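Local atomic coordinates of cytochrome P450 268A2 Cyp268A2 (Mycobacterium marinum, PDB entry 6BLD), a protein that belongs to the cytochrome P450 family of haem proteins and holds a protoporphyrin IX with its iron beside a mainly apolar ligand pocket. Residues P10-D15 and S34-E39; P193-G198 and L202-E207; R266-H271 and A380-I385. All coordinates share one frame; numbering follows the deposited sequence.

Contact 1 (P10-D15 and S34-E39)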
ATOM      1  N   PRO A  10     -17.085  -3.197  26.729  1.00 23.96           N
ATOM      2  CA  PRO A  10     -15.735  -3.465  27.237  1.00 24.28           C
ATOM      3  C   PRO A  10     -14.715  -3.529  26.108  1.00 23.35           C
ATOM      4  O   PRO A  10     -15.006  -4.000  25.006  1.00 23.00           O
ATOM      5  CB  PRO A  10     -15.881  -4.820  27.940  1.00 25.21           C
ATOM      6  CG  PRO A  10     -17.337  -4.943  28.241  1.00 25.88           C
ATOM      7  CD  PRO A  10     -18.037  -4.253  27.111  1.00 25.08           C
ATOM      8  N   TYR A  11     -13.515  -3.033  26.391  1.00 23.46           N
ATOM      9  CA  TYR A  11     -12.413  -3.140  25.450  1.00 23.36           C
ATOM     10  C   TYR A  11     -11.827  -4.545  25.487  1.00 24.15           C
ATOM     11  O   TYR A  11     -11.869  -5.232  26.511  1.00 24.93           O
ATOM     12  CB  TYR A  11     -11.321  -2.116  25.768  1.00 23.54           C
ATOM     13  CG  TYR A  11     -11.665  -0.696  25.382  1.00 23.47           C
ATOM     14  CD1 TYR A  11     -12.224  -0.404  24.144  1.00 22.74           C
ATOM     15  CD2 TYR A  11     -11.427   0.357  26.256  1.00 24.37           C
ATOM     16  CE1 TYR A  11     -12.539   0.897  23.790  1.00 22.64           C
ATOM     17  CE2 TYR A  11     -11.738   1.659  25.911  1.00 24.34           C
ATOM     18  CZ  TYR A  11     -12.293   1.923  24.679  1.00 23.29           C
ATOM     19  OH  TYR A  11     -12.602   3.220  24.336  1.00 23.11           O
ATOM     20  N   ASP A  12     -11.277  -4.969  24.353  1.00 23.80           N
ATOM     21  CA  ASP A  12     -10.666  -6.284  24.278  1.00 24.48           C
ATOM     22  C   ASP A  12      -9.367  -6.319  25.077  1.00 24.94           C
ATOM     23  O   ASP A  12      -8.713  -5.297  25.307  1.00 24.41           O
ATOM     24  CB  ASP A  12     -10.399  -6.672  22.823  1.00 24.08           C
ATOM     25  CG  ASP A  12     -10.193  -8.164  22.647  1.00 25.29           C
ATOM     26  OD1 ASP A  12     -11.196  -8.887  22.469  1.00 26.03           O
ATOM     27  OD2 ASP A  12      -9.029  -8.615  22.687  1.00 25.70           O
ATOM     28  N   THR A  13      -8.999  -7.527  25.508  1.00 26.07           N
ATOM     29  CA  THR A  13      -7.755  -7.706  26.250  1.00 26.64           C
ATOM     30  C   THR A  13      -6.541  -7.497  25.352  1.00 25.16           C
ATOM     31  O   THR A  13      -5.537  -6.913  25.779  1.00 25.31           O
ATOM     32  CB  THR A  13      -7.733  -9.098  26.887  1.00 28.22           C
ATOM     33  OG1 THR A  13      -8.562  -9.104  28.054  1.00 29.91           O
ATOM     34  CG2 THR A  13      -6.318  -9.505  27.274  1.00 28.77           C
ATOM     35  N   ILE A  14      -6.622  -7.946  24.099  1.00 23.89           N
ATOM     36  CA  ILE A  14      -5.479  -7.891  23.195  1.00 23.10           C
ATOM     37  C   ILE A  14      -5.198  -6.445  22.808  1.00 22.24           C
ATOM     38  O   ILE A  14      -6.111  -5.691  22.445  1.00 22.11           O
ATOM     39  CB  ILE A  14      -5.732  -8.761  21.955  1.00 23.32           C
ATOM     40  CG1 ILE A  14      -5.971 -10.218  22.362  1.00 24.98           C
ATOM     41  CG2 ILE A  14      -4.568  -8.660  20.981  1.00 22.76           C
ATOM     42  CD1 ILE A  14      -4.942 -10.766  23.324  1.00 26.26           C
ATOM     43  N   ASP A  15      -3.929  -6.054  22.878  1.00 21.65           N
ATOM     44  CA  ASP A  15      -3.509  -4.699  22.547  1.00 20.79           C
ATOM     45  C   ASP A  15      -3.224  -4.601  21.052  1.00 19.65           C
ATOM     46  O   ASP A  15      -2.322  -5.274  20.541  1.00 19.49           O
ATOM     47  CB  ASP A  15      -2.275  -4.311  23.361  1.00 21.47           C
ATOM     48  CG  ASP A  15      -1.639  -3.020  22.884  1.00 21.30           C
ATOM     49  OD1 ASP A  15      -2.366  -2.135  22.383  1.00 20.90           O
ATOM     50  OD2 ASP A  15      -0.404  -2.890  23.016  1.00 21.83           O
ATOM     51  N   SER A  34      -3.501 -14.076  15.873  1.00 21.12           N
ATOM     52  CA  SER A  34      -3.896 -15.483  15.872  1.00 22.45           C
ATOM     53  C   SER A  34      -4.958 -15.759  16.930  1.00 23.02           C
ATOM     54  O   SER A  34      -5.961 -16.429  16.654  1.00 22.85           O
ATOM     55  CB  SER A  34      -2.672 -16.371  16.092  1.00 23.57           C
ATOM     56  OG  SER A  34      -3.028 -17.743  16.060  1.00 25.33           O
ATOM     57  N   GLU A  35      -4.753 -15.254  18.150  1.00 23.54           N
ATOM     58  CA  GLU A  35      -5.724 -15.486  19.216  1.00 25.02           C
ATOM     59  C   GLU A  35      -7.057 -14.824  18.899  1.00 23.71           C
ATOM     60  O   GLU A  35      -8.122 -15.396  19.162  1.00 24.03           O
ATOM     61  CB  GLU A  35      -5.184 -14.980  20.553  1.00 27.26           C
ATOM     62  CG  GLU A  35      -6.225 -14.996  21.669  1.00 29.97           C
ATOM     63  CD  GLU A  35      -5.651 -14.625  23.023  1.00 32.84           C
ATOM     64  OE1 GLU A  35      -6.435 -14.230  23.914  1.00 34.24           O
ATOM     65  OE2 GLU A  35      -4.421 -14.729  23.198  1.00 33.77           O
ATOM     66  N   LEU A  36      -7.020 -13.614  18.337  1.00 23.09           N
ATOM     67  CA  LEU A  36      -8.254 -12.944  17.945  1.00 23.14           C
ATOM     68  C   LEU A  36      -8.977 -13.728  16.856  1.00 22.79           C
ATOM     69  O   LEU A  36     -10.175 -14.004  16.971  1.00 19.21           O
ATOM     70  CB  LEU A  36      -7.952 -11.520  17.480  1.00 23.00           C
ATOM     71  CG  LEU A  36      -7.492 -10.550  18.570  1.00 18.13           C
ATOM     72  CD1 LEU A  36      -7.151  -9.198  17.970  1.00 17.30           C
ATOM     73  CD2 LEU A  36      -8.555 -10.409  19.649  1.00 22.96           C
ATOM     74  N   ARG A  37      -8.256 -14.107  15.795  1.00 22.13           N
ATOM     75  CA  ARG A  37      -8.864 -14.898  14.731  1.00 22.43           C
ATOM     76  C   ARG A  37      -9.525 -16.158  15.272  1.00 25.46           C
ATOM     77  O   ARG A  37     -10.552 -16.597  14.745  1.00 25.97           O
ATOM     78  CB  ARG A  37      -7.814 -15.278  13.683  1.00 20.35           C
ATOM     79  CG  ARG A  37      -7.491 -14.179  12.680  1.00 18.29           C
ATOM     80  CD  ARG A  37      -6.746 -14.725  11.467  1.00 17.59           C
ATOM     81  NE  ARG A  37      -5.719 -15.693  11.842  1.00 17.80           N
ATOM     82  CZ  ARG A  37      -4.446 -15.385  12.075  1.00 17.56           C
ATOM     83  NH1 ARG A  37      -4.033 -14.129  11.971  1.00 16.89           N
ATOM     84  NH2 ARG A  37      -3.584 -16.334  12.415  1.00 18.26           N
ATOM     85  N   ALA A  38      -8.965 -16.743  16.330  1.00 28.48           N
ATOM     86  CA  ALA A  38      -9.494 -17.999  16.843  1.00 32.57           C
ATOM     87  C   ALA A  38     -10.654 -17.771  17.808  1.00 34.55           C
ATOM     88  O   ALA A  38     -11.685 -18.447  17.719  1.00 35.52           O
ATOM     89  CB  ALA A  38      -8.380 -18.802  17.518  1.00 34.10           C
ATOM     90  N   GLU A  39     -10.510 -16.823  18.734  1.00 35.07           N
ATOM     91  CA  GLU A  39     -11.477 -16.653  19.814  1.00 36.67           C
ATOM     92  C   GLU A  39     -12.460 -15.511  19.576  1.00 35.60           C
ATOM     93  O   GLU A  39     -13.672 -15.698  19.725  1.00 36.24           O
ATOM     94  CB  GLU A  39     -10.744 -16.435  21.146  1.00 38.93           C
ATOM     95  CG  GLU A  39      -9.552 -17.362  21.386  1.00 40.71           C
ATOM     96  CD  GLU A  39      -9.933 -18.830  21.506  1.00 43.27           C
ATOM     97  OE1 GLU A  39     -11.140 -19.145  21.592  1.00 44.42           O
ATOM     98  OE2 GLU A  39      -9.013 -19.676  21.516  1.00 44.42           O
TER
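I14 of the N-terminal loop lies against L36 on helix 26-39, and this pair makes the tight part of the contact. The two side chains run past each other in opposite directions, so that each branch finds a methyl or methylene: I14 CG1 is 3.8 Å from L36 CD2, and I14 CG2 is 4.0 Å from L36 CD1. In I14 the CG1 arm stands beside the backbone N (chi1 -59°), which leaves CG2 next to the carbonyl carbon and both branches available to the leucine. Leucine suits the buried helical position, where S43 of strand 42-45 and L16 also touch it.

D12 comes to the same leucine from the other arm of the turn, OD2 lying 3.6 Å from L36 CD2. The same oxygen accepts from I14 N at 2.9 Å, on the anti side and 23° out of the carboxylate plane. This Asx turn fixes the isoleucine relative to the aspartate, while D12 OD1 forms a salt bridge with R40, which probably offsets the charge beside the leucine methyl.

Toward solvent the exposed E35 adds a thin margin, made through I14 CD1 alone, which lies 3.8 Å from E35 OE1. That oxygen also has a long, weak ion pair with R40. A long aliphatic arm ending in a charge fits such a margin.

The whole is a loop carrying an Asx turn, packed on helix 26-39 beside the edge strand 42-45 of the mixed beta-sheet found in the N-terminal part of the P450 fold.

Contact 2 (P193-G198 and L202-E207); sequences PRYLNG and LAVLFE
In the F-G region of the P450 fold, the short helix 193-196 meets the start of the G helix, 201-225. V204, facing the short helix from the first turn of the long one, is met by both L196 and Y195. L196 reaches it with one branch of its isobutyl group, CD2 lying 4.2 Å from V204 CB. Y195 turns the edge of its ring to the valine: CE2 is 4.3 Å from V204 CG1, which sits near the ring plane and not over a face. With CG anti to the backbone N (chi1 -169°), the tyrosine ring is carried out so that its edge meets this methyl, and it also touches D185 and A186 of the F helix, 177-186.

These distances describe a light apolar contact, in which a compact beta-branched residue is met by two larger side chains from the short helix. The chain turns through N197 and G198, both at positive phi, and G198 has backbone angles that favour glycine. R199 tethers the bend by donating to the carbonyl oxygens of Y195 and L196. One residue beyond V204, L205 touches the bound (3E,5E)-6,10-dimethylundeca-3,5,9-trien-2-one.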
ATOM      1  N   PRO A 193      10.984   6.882  14.082  1.00 34.45           N
ATOM      2  CA  PRO A 193      11.987   7.810  14.630  1.00 37.54           C
ATOM      3  C   PRO A 193      13.243   7.897  13.784  1.00 40.61           C
ATOM      4  O   PRO A 193      13.893   8.950  13.763  1.00 40.91           O
ATOM      5  CB  PRO A 193      12.282   7.227  16.021  1.00 37.58           C
ATOM      6  CG  PRO A 193      11.110   6.347  16.332  1.00 36.57           C
ATOM      7  CD  PRO A 193      10.669   5.790  15.016  1.00 35.11           C
ATOM      8  N   ARG A 194      13.607   6.820  13.085  1.00 43.12           N
ATOM      9  CA  ARG A 194      14.753   6.866  12.187  1.00 44.64           C
ATOM     10  C   ARG A 194      14.506   7.766  10.985  1.00 43.82           C
ATOM     11  O   ARG A 194      15.470   8.230  10.367  1.00 45.08           O
ATOM     12  CB  ARG A 194      15.115   5.457  11.716  1.00 45.89           C
ATOM     13  CG  ARG A 194      16.397   4.909  12.321  1.00 48.27           C
ATOM     14  CD  ARG A 194      16.640   3.471  11.887  1.00 49.31           C
ATOM     15  NE  ARG A 194      17.382   2.713  12.891  1.00 51.70           N
ATOM     16  CZ  ARG A 194      16.840   2.196  13.990  1.00 53.31           C
ATOM     17  NH1 ARG A 194      15.545   2.354  14.230  1.00 53.13           N
ATOM     18  NH2 ARG A 194      17.590   1.521  14.849  1.00 54.78           N
ATOM     19  N   TYR A 195      13.244   8.020  10.638  1.00 38.54           N
ATOM     20  CA  TYR A 195      12.938   8.936   9.547  1.00 34.43           C
ATOM     21  C   TYR A 195      12.725  10.364  10.031  1.00 31.54           C
ATOM     22  O   TYR A 195      13.226  11.307   9.411  1.00 31.89           O
ATOM     23  CB  TYR A 195      11.697   8.468   8.781  1.00 33.70           C
ATOM     24  CG  TYR A 195      11.503   9.229   7.493  1.00 34.23           C
ATOM     25  CD1 TYR A 195      12.194   8.868   6.345  1.00 34.89           C
ATOM     26  CD2 TYR A 195      10.655  10.328   7.431  1.00 34.24           C
ATOM     27  CE1 TYR A 195      12.035   9.566   5.168  1.00 35.14           C
ATOM     28  CE2 TYR A 195      10.491  11.035   6.256  1.00 34.47           C
ATOM     29  CZ  TYR A 195      11.184  10.647   5.127  1.00 34.93           C
ATOM     30  OH  TYR A 195      11.035  11.340   3.949  1.00 35.26           O
ATOM     31  N   LEU A 196      11.981  10.541  11.126  1.00 28.72           N
ATOM     32  CA  LEU A 196      11.742  11.883  11.645  1.00 26.77           C
ATOM     33  C   LEU A 196      13.033  12.517  12.150  1.00 26.39           C
ATOM     34  O   LEU A 196      13.268  13.711  11.933  1.00 25.94           O
ATOM     35  CB  LEU A 196      10.695  11.837  12.756  1.00 26.00           C
ATOM     36  CG  LEU A 196       9.307  11.328  12.364  1.00 24.82           C
ATOM     37  CD1 LEU A 196       8.357  11.402  13.550  1.00 24.80           C
ATOM     38  CD2 LEU A 196       8.759  12.122  11.187  1.00 24.29           C
ATOM     39  N   ASN A 197      13.880  11.729  12.815  1.00 25.92           N
ATOM     40  CA  ASN A 197      15.154  12.201  13.360  1.00 25.94           C
ATOM     41  C   ASN A 197      14.947  13.401  14.285  1.00 25.24           C
ATOM     42  O   ASN A 197      15.624  14.425  14.179  1.00 25.26           O
ATOM     43  CB  ASN A 197      16.144  12.530  12.238  1.00 26.41           C
ATOM     44  CG  ASN A 197      16.620  11.291  11.504  1.00 26.52           C
ATOM     45  OD1 ASN A 197      17.009  10.299  12.121  1.00 26.80           O
ATOM     46  ND2 ASN A 197      16.583  11.340  10.176  1.00 26.28           N
ATOM     47  N   GLY A 198      13.991  13.263  15.202  1.00 25.01           N
ATOM     48  CA  GLY A 198      13.688  14.293  16.166  1.00 26.32           C
ATOM     49  C   GLY A 198      12.640  15.295  15.729  1.00 27.06           C
ATOM     50  O   GLY A 198      12.095  16.007  16.579  1.00 27.68           O
ATOM     51  N   LEU A 202       3.961  16.022  12.279  1.00 20.66           N
ATOM     52  CA  LEU A 202       2.977  16.797  11.526  1.00 19.72           C
ATOM     53  C   LEU A 202       3.650  17.800  10.597  1.00 19.33           C
ATOM     54  O   LEU A 202       3.178  18.034   9.478  1.00 18.67           O
ATOM     55  CB  LEU A 202       2.018  17.508  12.481  1.00 20.06           C
ATOM     56  CG  LEU A 202       1.078  16.599  13.276  1.00 19.74           C
ATOM     57  CD1 LEU A 202       0.190  17.412  14.206  1.00 20.28           C
ATOM     58  CD2 LEU A 202       0.245  15.740  12.343  1.00 19.04           C
ATOM     59  N   ALA A 203       4.756  18.401  11.040  1.00 19.54           N
ATOM     60  CA  ALA A 203       5.467  19.349  10.188  1.00 20.06           C
ATOM     61  C   ALA A 203       6.139  18.644   9.018  1.00 19.74           C
ATOM     62  O   ALA A 203       6.177  19.177   7.902  1.00 19.63           O
ATOM     63  CB  ALA A 203       6.495  20.127  11.010  1.00 20.58           C
ATOM     64  N   VAL A 204       6.674  17.443   9.252  1.00 19.63           N
ATOM     65  CA  VAL A 204       7.305  16.684   8.176  1.00 19.31           C
ATOM     66  C   VAL A 204       6.265  16.243   7.154  1.00 19.00           C
ATOM     67  O   VAL A 204       6.513  16.269   5.942  1.00 16.79           O
ATOM     68  CB  VAL A 204       8.078  15.485   8.757  1.00 19.28           C
ATOM     69  CG1 VAL A 204       8.473  14.510   7.656  1.00 17.06           C
ATOM     70  CG2 VAL A 204       9.305  15.965   9.517  1.00 20.39           C
ATOM     71  N   LEU A 205       5.082  15.836   7.624  1.00 16.21           N
ATOM     72  CA  LEU A 205       4.028  15.421   6.705  1.00 15.66           C
ATOM     73  C   LEU A 205       3.569  16.582   5.831  1.00 18.28           C
ATOM     74  O   LEU A 205       3.371  16.415   4.622  1.00 15.81           O
ATOM     75  CB  LEU A 205       2.851  14.835   7.486  1.00 15.17           C
ATOM     76  CG  LEU A 205       3.092  13.487   8.171  1.00 14.86           C
ATOM     77  CD1 LEU A 205       1.901  13.096   9.032  1.00 14.55           C
ATOM     78  CD2 LEU A 205       3.394  12.403   7.148  1.00 14.54           C
ATOM     79  N   PHE A 206       3.404  17.769   6.421  1.00 18.05           N
ATOM     80  CA  PHE A 206       2.982  18.925   5.637  1.00 18.60           C
ATOM     81  C   PHE A 206       4.037  19.314   4.610  1.00 18.93           C
ATOM     82  O   PHE A 206       3.706  19.625   3.461  1.00 17.37           O
ATOM     83  CB  PHE A 206       2.670  20.106   6.555  1.00 19.63           C
ATOM     84  CG  PHE A 206       2.661  21.435   5.850  1.00 21.39           C
ATOM     85  CD1 PHE A 206       1.645  21.757   4.961  1.00 21.89           C
ATOM     86  CD2 PHE A 206       3.669  22.359   6.067  1.00 22.71           C
ATOM     87  CE1 PHE A 206       1.633  22.976   4.308  1.00 22.54           C
ATOM     88  CE2 PHE A 206       3.663  23.582   5.415  1.00 23.62           C
ATOM     89  CZ  PHE A 206       2.644  23.890   4.535  1.00 23.21           C
ATOM     90  N   GLU A 207       5.313  19.297   5.006  1.00 20.61           N
ATOM     91  CA  GLU A 207       6.386  19.681   4.093  1.00 21.29           C
ATOM     92  C   GLU A 207       6.409  18.788   2.857  1.00 19.02           C
ATOM     93  O   GLU A 207       6.525  19.280   1.728  1.00 18.37           O
ATOM     94  CB  GLU A 207       7.729  19.629   4.822  1.00 23.81           C
ATOM     95  CG  GLU A 207       8.943  19.748   3.915  1.00 27.47           C
ATOM     96  CD  GLU A 207      10.237  19.380   4.619  1.00 31.26           C
ATOM     97  OE1 GLU A 207      10.242  19.320   5.867  1.00 32.43           O
ATOM     98  OE2 GLU A 207      11.252  19.156   3.923  1.00 32.91           O
TER

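Contact 3 (R266-H271 and A380-I385)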
ATOM      1  N   ARG A 266       7.402  -0.680  -3.703  1.00 16.77           N
ATOM      2  CA  ARG A 266       8.756  -0.589  -3.168  1.00 17.72           C
ATOM      3  C   ARG A 266       8.950  -1.532  -1.986  1.00 17.10           C
ATOM      4  O   ARG A 266       9.987  -2.198  -1.879  1.00 17.26           O
ATOM      5  CB  ARG A 266       9.057   0.858  -2.773  1.00 18.62           C
ATOM      6  CG  ARG A 266      10.080   1.041  -1.668  1.00 20.17           C
ATOM      7  CD  ARG A 266      10.166   2.514  -1.290  1.00 21.13           C
ATOM      8  NE  ARG A 266      11.204   2.788  -0.303  1.00 22.52           N
ATOM      9  CZ  ARG A 266      11.783   3.975  -0.144  1.00 23.64           C
ATOM     10  NH1 ARG A 266      11.427   4.997  -0.911  1.00 23.74           N
ATOM     11  NH2 ARG A 266      12.720   4.141   0.780  1.00 24.70           N
ATOM     12  N   GLN A 267       7.957  -1.621  -1.097  1.00 16.44           N
ATOM     13  CA  GLN A 267       8.087  -2.520   0.045  1.00 16.63           C
ATOM     14  C   GLN A 267       7.961  -3.979  -0.381  1.00 16.37           C
ATOM     15  O   GLN A 267       8.659  -4.847   0.155  1.00 16.93           O
ATOM     16  CB  GLN A 267       7.049  -2.182   1.116  1.00 17.11           C
ATOM     17  CG  GLN A 267       7.098  -0.746   1.629  1.00 18.33           C
ATOM     18  CD  GLN A 267       8.508  -0.249   1.908  1.00 19.86           C
ATOM     19  OE1 GLN A 267       9.353  -0.984   2.419  1.00 20.63           O
ATOM     20  NE2 GLN A 267       8.761   1.012   1.582  1.00 20.36           N
ATOM     21  N   THR A 268       7.078  -4.267  -1.342  1.00 15.96           N
ATOM     22  CA  THR A 268       6.925  -5.639  -1.814  1.00 16.54           C
ATOM     23  C   THR A 268       8.208  -6.156  -2.455  1.00 17.08           C
ATOM     24  O   THR A 268       8.530  -7.343  -2.330  1.00 17.51           O
ATOM     25  CB  THR A 268       5.757  -5.733  -2.799  1.00 16.83           C
ATOM     26  OG1 THR A 268       4.577  -5.183  -2.197  1.00 16.96           O
ATOM     27  CG2 THR A 268       5.487  -7.182  -3.181  1.00 17.09           C
ATOM     28  N   ILE A 269       8.959  -5.283  -3.129  1.00 17.52           N
ATOM     29  CA  ILE A 269      10.226  -5.702  -3.721  1.00 18.37           C
ATOM     30  C   ILE A 269      11.244  -6.025  -2.633  1.00 18.67           C
ATOM     31  O   ILE A 269      11.955  -7.036  -2.709  1.00 19.41           O
ATOM     32  CB  ILE A 269      10.747  -4.621  -4.688  1.00 18.53           C
ATOM     33  CG1 ILE A 269       9.834  -4.520  -5.914  1.00 18.36           C
ATOM     34  CG2 ILE A 269      12.177  -4.924  -5.112  1.00 17.75           C
ATOM     35  CD1 ILE A 269      10.007  -3.237  -6.706  1.00 17.06           C
ATOM     36  N   SER A 270      11.324  -5.184  -1.598  1.00 17.93           N
ATOM     37  CA  SER A 270      12.248  -5.444  -0.498  1.00 18.71           C
ATOM     38  C   SER A 270      11.858  -6.705   0.264  1.00 18.55           C
ATOM     39  O   SER A 270      12.709  -7.554   0.556  1.00 18.78           O
ATOM     40  CB  SER A 270      12.297  -4.241   0.444  1.00 18.82           C
ATOM     41  OG  SER A 270      12.837  -3.108  -0.209  1.00 19.48           O
ATOM     42  N   HIS A 271      10.573  -6.838   0.606  1.00 18.27           N
ATOM     43  CA  HIS A 271      10.114  -8.051   1.277  1.00 18.84           C
ATOM     44  C   HIS A 271      10.311  -9.279   0.397  1.00 18.93           C
ATOM     45  O   HIS A 271      10.564 -10.376   0.911  1.00 19.17           O
ATOM     46  CB  HIS A 271       8.642  -7.916   1.671  1.00 18.82           C
ATOM     47  CG  HIS A 271       8.393  -6.932   2.773  1.00 19.44           C
ATOM     48  ND1 HIS A 271       8.999  -7.026   4.007  1.00 19.99           N
ATOM     49  CD2 HIS A 271       7.596  -5.839   2.828  1.00 19.27           C
ATOM     50  CE1 HIS A 271       8.592  -6.029   4.773  1.00 19.84           C
ATOM     51  NE2 HIS A 271       7.739  -5.294   4.081  1.00 19.31           N
ATOM     52  N   ALA A 380       3.032  -6.313 -13.044  1.00 18.47           N
ATOM     53  CA  ALA A 380       3.992  -6.189 -14.138  1.00 19.43           C
ATOM     54  C   ALA A 380       5.349  -5.723 -13.630  1.00 19.21           C
ATOM     55  O   ALA A 380       6.392  -6.152 -14.138  1.00 19.70           O
ATOM     56  CB  ALA A 380       3.455  -5.232 -15.202  1.00 19.82           C
ATOM     57  N   GLN A 381       5.358  -4.848 -12.621  1.00 18.35           N
ATOM     58  CA  GLN A 381       6.623  -4.375 -12.066  1.00 18.45           C
ATOM     59  C   GLN A 381       7.353  -5.485 -11.320  1.00 18.75           C
ATOM     60  O   GLN A 381       8.577  -5.620 -11.441  1.00 19.36           O
ATOM     61  CB  GLN A 381       6.377  -3.180 -11.145  1.00 17.61           C
ATOM     62  CG  GLN A 381       5.906  -1.931 -11.864  1.00 17.74           C
ATOM     63  CD  GLN A 381       5.856  -0.727 -10.948  1.00 17.37           C
ATOM     64  OE1 GLN A 381       6.826  -0.415 -10.258  1.00 17.26           O
ATOM     65  NE2 GLN A 381       4.717  -0.044 -10.934  1.00 16.92           N
ATOM     66  N   LEU A 382       6.616  -6.293 -10.549  1.00 18.36           N
ATOM     67  CA  LEU A 382       7.242  -7.359  -9.771  1.00 18.81           C
ATOM     68  C   LEU A 382       7.760  -8.472 -10.670  1.00 19.41           C
ATOM     69  O   LEU A 382       8.819  -9.047 -10.402  1.00 19.55           O
ATOM     70  CB  LEU A 382       6.260  -7.915  -8.741  1.00 18.71           C
ATOM     71  CG  LEU A 382       5.584  -6.871  -7.853  1.00 18.25           C
ATOM     72  CD1 LEU A 382       4.379  -7.459  -7.131  1.00 16.01           C
ATOM     73  CD2 LEU A 382       6.588  -6.277  -6.874  1.00 16.28           C
ATOM     74  N   ARG A 383       7.024  -8.804 -11.727  1.00 19.81           N
ATOM     75  CA  ARG A 383       7.516  -9.786 -12.688  1.00 20.96           C
ATOM     76  C   ARG A 383       8.802  -9.312 -13.353  1.00 21.37           C
ATOM     77  O   ARG A 383       9.730 -10.102 -13.571  1.00 22.44           O
ATOM     78  CB  ARG A 383       6.440 -10.072 -13.743  1.00 21.68           C
ATOM     79  CG  ARG A 383       5.214 -10.811 -13.219  1.00 21.95           C
ATOM     80  CD  ARG A 383       4.355 -11.333 -14.369  1.00 23.97           C
ATOM     81  NE  ARG A 383       4.102 -10.301 -15.372  1.00 25.59           N
ATOM     82  CZ  ARG A 383       3.006  -9.550 -15.412  1.00 26.33           C
ATOM     83  NH1 ARG A 383       2.055  -9.710 -14.502  1.00 25.97           N
ATOM     84  NH2 ARG A 383       2.865  -8.635 -16.361  1.00 27.18           N
ATOM     85  N   ALA A 384       8.878  -8.021 -13.680  1.00 21.18           N
ATOM     86  CA  ALA A 384      10.027  -7.503 -14.410  1.00 21.99           C
ATOM     87  C   ALA A 384      11.258  -7.372 -13.522  1.00 21.90           C
ATOM     88  O   ALA A 384      12.362  -7.742 -13.936  1.00 22.65           O
ATOM     89  CB  ALA A 384       9.682  -6.154 -15.041  1.00 22.24           C
ATOM     90  N   ILE A 385      11.095  -6.851 -12.303  1.00 21.01           N
ATOM     91  CA  ILE A 385      12.256  -6.587 -11.457  1.00 21.48           C
ATOM     92  C   ILE A 385      12.843  -7.888 -10.918  1.00 21.77           C
ATOM     93  O   ILE A 385      14.065  -8.025 -10.788  1.00 22.03           O
ATOM     94  CB  ILE A 385      11.891  -5.607 -10.325  1.00 21.30           C
ATOM     95  CG1 ILE A 385      13.157  -5.091  -9.635  1.00 22.07           C
ATOM     96  CG2 ILE A 385      10.941  -6.245  -9.317  1.00 20.60           C
ATOM     97  CD1 ILE A 385      14.036  -4.244 -10.528  1.00 23.18           C
TER
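Apolar contacts alone join I269 and T268 of helix 247-278 to L382 and I385 of helix 375-392. I269 is central on its side: its CG1 methylene lies 3.8 Å from L382 CD2 and 4.0 Å from I385 CG2, so it sits between two residues one helical turn apart. It reaches both because CG1 stands beside the backbone N, anti to the carbonyl carbon (chi1 -68°). The isoleucine crosses I385 at about a right angle, and I269 CD1 is 4.1 Å from the same I385 methyl. L382 answers with both of its methyls, CD2 going to I269 and to T268 CG2 at 4.0 Å, and CD1 also touching T268 CG2 at 4.1 Å. Branched aliphatic side chains suit such an interface, since a single residue can offer several carbons to several neighbours.

The polar groups of T268 and R383 have their partners away from the other helix. T268 turns its methyl to the leucine, while its hydroxyl is hydrogen-bonded to the carbonyl oxygen of T264, one turn earlier in the helix; threonine can thus be apolar on one side and satisfied on the other. R383 forms a salt bridge with E130. On the same helix as R383, Q381 touches the haem, and the T268 side chain comes within about 4 Å of it.

The two short segments run in the same general direction, their axes 10.6 Å apart at closest approach and crossing at -36°, with branched side chains filling the interval. I269 also meets F153, and I385 meets L161, so neighbouring helices close in on the pair.

This is the buried helical core of the P450 fold, where the long central helix 247-278 packs on the L helix, 375-392, beside the haem.

The three contacts follow in series along the chain. Contact 1 is far from the others, its centre 32 Å from that of contact 2 and 33 Å from that of contact 3, in the N-terminal region near the edge of the mixed sheet. Contacts 2 and 3 use different helices; their centres are 26 Å apart and their nearest atoms about 7 Å. Helix 177-186 links them: Y195 of contact 2 touches its D185, with which R266 of contact 3 has a long, weak ion pair. Contact 3 is buried, 12 Å from the chain centre, and carries a haem-pocket residue; contact 2, partly buried, carries one of the ligand pocket, whereas contact 1 joins peripheral elements.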